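Local coordinates for protein fluvirucin B1 DH domain from module 1 (Actinomadura vulgaris, PDB 6OBV) that probably dehydrates a beta-hydroxyacyl intermediate during fluvirucin B1 assembly, acting as the dehydratase domain of the first polyketide synthase module, at residues T154-S159 and G254-A259; L279-T284 and P288-T293. One frame throughout, in Å; residues are numbered along the deposited sequence.

Contact 1. Residues T154-S159 and G254-A259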
# COMPACT_ATOMS: atom_id res chain seq x y z
N THR A 154 -15.54 -3.13 20.31
CA THR A 154 -16.14 -3.53 21.57
C THR A 154 -15.07 -4.08 22.51
O THR A 154 -14.38 -5.06 22.18
CB THR A 154 -17.23 -4.58 21.34
OG1 THR A 154 -17.92 -4.30 20.12
CG2 THR A 154 -18.23 -4.56 22.48
N SER A 155 -14.93 -3.46 23.68
CA SER A 155 -14.02 -3.92 24.71
C SER A 155 -14.78 -4.72 25.76
O SER A 155 -15.96 -4.46 26.04
CB SER A 155 -13.30 -2.75 25.38
OG SER A 155 -12.96 -1.76 24.42
N SER A 156 -14.10 -5.70 26.34
CA SER A 156 -14.62 -6.41 27.49
C SER A 156 -14.36 -5.61 28.76
O SER A 156 -13.32 -4.96 28.89
CB SER A 156 -13.97 -7.79 27.61
OG SER A 156 -14.45 -8.47 28.75
N THR A 157 -15.32 -5.65 29.68
CA THR A 157 -15.09 -5.09 31.00
C THR A 157 -13.94 -5.85 31.66
O THR A 157 -13.96 -7.09 31.68
CB THR A 157 -16.36 -5.19 31.86
OG1 THR A 157 -17.05 -6.41 31.55
CG2 THR A 157 -17.29 -4.01 31.58
N PRO A 158 -12.93 -5.16 32.18
CA PRO A 158 -11.69 -5.84 32.57
C PRO A 158 -11.89 -6.80 33.73
O PRO A 158 -12.83 -6.69 34.52
CB PRO A 158 -10.75 -4.69 32.96
CG PRO A 158 -11.39 -3.45 32.41
CD PRO A 158 -12.86 -3.71 32.41
N SER A 159 -10.97 -7.78 33.81
CA SER A 159 -11.00 -8.82 34.83
C SER A 159 -10.26 -8.36 36.09
O SER A 159 -9.32 -7.56 36.01
CB SER A 159 -10.38 -10.11 34.28
OG SER A 159 -9.03 -10.25 34.67
N GLY A 254 -11.33 -12.91 21.35
CA GLY A 254 -11.38 -11.89 22.38
C GLY A 254 -10.00 -11.53 22.86
O GLY A 254 -9.71 -11.68 24.04
N VAL A 255 -9.14 -11.08 21.95
CA VAL A 255 -7.78 -10.66 22.29
C VAL A 255 -7.79 -9.15 22.44
O VAL A 255 -8.02 -8.42 21.47
CB VAL A 255 -6.76 -11.12 21.24
CG1 VAL A 255 -5.35 -10.67 21.64
CG2 VAL A 255 -6.79 -12.63 21.12
N GLU A 256 -7.58 -8.68 23.66
CA GLU A 256 -7.43 -7.26 23.94
C GLU A 256 -6.04 -6.99 24.47
O GLU A 256 -5.61 -7.61 25.45
CB GLU A 256 -8.45 -6.78 24.97
CG GLU A 256 -9.72 -6.25 24.37
CD GLU A 256 -10.74 -5.94 25.43
OE1 GLU A 256 -11.40 -6.89 25.90
OE2 GLU A 256 -10.88 -4.75 25.78
N LEU A 257 -5.36 -6.05 23.84
CA LEU A 257 -4.12 -5.52 24.38
C LEU A 257 -4.46 -4.26 25.18
O LEU A 257 -4.94 -3.26 24.62
CB LEU A 257 -3.14 -5.25 23.26
CG LEU A 257 -1.77 -4.86 23.75
CD1 LEU A 257 -1.12 -6.08 24.36
CD2 LEU A 257 -1.03 -4.37 22.55
N LEU A 258 -4.24 -4.31 26.49
CA LEU A 258 -4.59 -3.21 27.38
C LEU A 258 -3.42 -2.30 27.74
O LEU A 258 -3.65 -1.17 28.18
CB LEU A 258 -5.22 -3.76 28.67
CG LEU A 258 -6.36 -4.77 28.47
CD1 LEU A 258 -6.91 -5.22 29.80
CD2 LEU A 258 -7.46 -4.14 27.62
N ALA A 259 -2.17 -2.77 27.58
CA ALA A 259 -0.99 -1.97 27.88
C ALA A 259 0.14 -2.44 26.99
O ALA A 259 0.40 -3.64 26.92
CB ALA A 259 -0.59 -2.09 29.36

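Contact 2. Residues L279-T284 and P288-T293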
# COMPACT_ATOMS: atom_id res chain seq x y z
N LEU A 279 -6.50 -16.67 28.93
CA LEU A 279 -5.28 -16.14 29.52
C LEU A 279 -5.45 -14.66 29.81
O LEU A 279 -5.93 -13.89 28.97
CB LEU A 279 -4.03 -16.31 28.61
CG LEU A 279 -3.65 -17.71 28.13
CD1 LEU A 279 -3.71 -17.67 26.65
CD2 LEU A 279 -2.27 -18.11 28.57
N HIS A 280 -5.04 -14.27 31.00
CA HIS A 280 -5.10 -12.89 31.43
C HIS A 280 -3.72 -12.52 31.91
O HIS A 280 -3.15 -13.19 32.77
CB HIS A 280 -6.19 -12.70 32.49
CG HIS A 280 -7.57 -12.99 31.96
ND1 HIS A 280 -8.18 -12.17 31.04
CD2 HIS A 280 -8.41 -14.03 32.16
CE1 HIS A 280 -9.36 -12.68 30.72
NE2 HIS A 280 -9.52 -13.80 31.39
N ILE A 281 -3.16 -11.50 31.28
CA ILE A 281 -1.76 -11.15 31.41
C ILE A 281 -1.69 -9.81 32.12
O ILE A 281 -2.43 -8.88 31.77
CB ILE A 281 -1.09 -11.13 30.03
CG1 ILE A 281 -1.12 -12.54 29.44
CG2 ILE A 281 0.34 -10.67 30.09
CD1 ILE A 281 -0.68 -12.59 28.01
N THR A 282 -0.86 -9.74 33.15
CA THR A 282 -0.69 -8.52 33.91
C THR A 282 0.79 -8.18 33.92
O THR A 282 1.62 -8.99 33.51
CB THR A 282 -1.20 -8.69 35.34
OG1 THR A 282 -0.69 -9.92 35.87
CG2 THR A 282 -2.71 -8.70 35.35
N ASP A 283 1.12 -6.99 34.40
CA ASP A 283 2.53 -6.65 34.54
C ASP A 283 2.97 -6.97 35.97
O ASP A 283 2.18 -7.41 36.81
CB ASP A 283 2.78 -5.20 34.11
CG ASP A 283 1.99 -4.18 34.91
OD1 ASP A 283 1.68 -4.41 36.11
OD2 ASP A 283 1.68 -3.11 34.34
N THR A 284 4.26 -6.79 36.26
CA THR A 284 4.79 -7.24 37.54
C THR A 284 4.28 -6.41 38.71
O THR A 284 4.70 -6.67 39.84
CB THR A 284 6.32 -7.22 37.54
OG1 THR A 284 6.79 -5.90 37.25
CG2 THR A 284 6.86 -8.22 36.50
N PRO A 288 -3.24 -4.46 34.28
CA PRO A 288 -3.60 -5.23 33.08
C PRO A 288 -2.61 -5.00 31.94
O PRO A 288 -2.08 -3.91 31.75
CB PRO A 288 -4.99 -4.71 32.72
CG PRO A 288 -5.51 -4.03 33.97
CD PRO A 288 -4.29 -3.49 34.66
N VAL A 289 -2.36 -6.06 31.17
CA VAL A 289 -1.54 -5.99 29.97
C VAL A 289 -2.30 -6.52 28.76
O VAL A 289 -2.39 -5.84 27.73
CB VAL A 289 -0.20 -6.74 30.15
CG1 VAL A 289 0.53 -6.83 28.82
CG2 VAL A 289 0.68 -6.03 31.16
N ALA A 290 -2.84 -7.72 28.86
CA ALA A 290 -3.61 -8.29 27.76
C ALA A 290 -4.56 -9.31 28.33
O ALA A 290 -4.34 -9.86 29.42
CB ALA A 290 -2.71 -8.93 26.70
N GLY A 291 -5.64 -9.55 27.60
CA GLY A 291 -6.56 -10.62 27.92
C GLY A 291 -6.83 -11.40 26.65
O GLY A 291 -6.99 -10.83 25.58
N ILE A 292 -6.83 -12.72 26.78
CA ILE A 292 -7.22 -13.61 25.69
C ILE A 292 -8.39 -14.44 26.20
O ILE A 292 -8.23 -15.23 27.14
CB ILE A 292 -6.07 -14.50 25.23
CG1 ILE A 292 -4.97 -13.66 24.58
CG2 ILE A 292 -6.59 -15.55 24.26
CD1 ILE A 292 -3.58 -14.01 25.06
N THR A 293 -9.56 -14.24 25.61
CA THR A 293 -10.73 -14.99 26.08
C THR A 293 -10.61 -16.47 25.75
O THR A 293 -10.89 -17.33 26.59
CB THR A 293 -12.01 -14.41 25.48
OG1 THR A 293 -12.11 -13.04 25.87
CG2 THR A 293 -13.21 -15.19 25.99
O HOH W 1 -0.09 -2.19 32.55

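Contact 1. Residues T154-S159 and G254-A259
The backbone N-H of S156 reaches across to the carboxylate of E256, with S156 N 3.0 Å from E256 OE1. This surface contact brings the linker after strand 144-152 against strand 247-257, in what is very probably the double hot dog fold of polyketide synthase dehydratases. The bond is fairly straight, 157° at the hydrogen, and the N-H comes in on the syn side of OE1, tilted 35° out of the carboxylate plane. E256 starts on the strand, and from CG onward its chain runs extended (chi2 173°), carrying the carboxylate out to the loop. Each E256 oxygen has the CB of a different serine beside it: OE1 is 3.2 Å from S156 CB, and OE2 is 3.2 Å from S155 CB. Within these two segments, E256 makes all the close contacts to the loop, while its backbone pairs with G291. Just upstream, G254 and V255 both face L98 in a G1 beta bulge where the chain turns its corner. The hydroxyl of S156 stands anti to its own N, directed away from the carboxylate, and gives a 3.3 Å hydrogen bond from S156 OG to T157 O, approaching from above that carbonyl's plane.

Contact 2. Residues L279-T284 and P288-T293
The imidazole of H280 sits at a slant over the neighbouring strand, its ND1 3.8 Å from G291 CA; the glycine has no side chain on that face, so the ring can lie close to the backbone. With CG beside the backbone N (chi1 -64°), the turn about CB-CG (chi2 -69°) brings ND1 to the glycine side. The carboxylate of D283 is the other flat group: a water bridges OD2 to P288 O, donating to both, while OD1 accepts from A287 N and T285 OG1 in the turn. D283 CB also lies 3.7 Å from V289 CG2.

Both groups belong to the first arm of a beta hairpin, strand 277-282 antiparallel to strand 288-299. L279 and I292 form a hydrogen-bonded pair, with I292 N 2.6 Å from L279 O, the donor nearly in line with the carbonyl, and L279 N returning a bond to I292 O. Further along, I281 N bonds A290 O at 2.7 Å. V289 and A290 then both face I281 in a classic beta bulge. I281 O accepts two N-H groups from the same face of its plane: V289 N at 2.9 Å and A290 N at 3.2 Å, the latter 38° out of the plane.

L279, I281, A290 and I292 share the other face, where L230 of helix 227-232 packs on both isoleucines. The side chains of L279 and I292 lie side by side, L279 CD1 being 4.0 Å from I292 CD1. I281 CG2 meets V289 CB at 4.0 Å.

Overall arrangement
Leaving strand 144-152, the chain enters the loop holding 154-159 and passes through helices and strands before strand 247-257 brings 254-259 back to it, so contact 1 closes a long loop. Contact 2 opens only afterwards and closes a short one, the turn between strands 277-282 and 288-299. The two follow in series, neither enclosing the other, with centres about 9 Å apart. Strands 247-257 and 288-299 are neighbours, and just past the first of them a probable backbone hydrogen bond joins L258 N to V289 O at 2.7 Å. The side chain of S159, though poorly ordered, touches H280, so the loop probably also meets the hairpin.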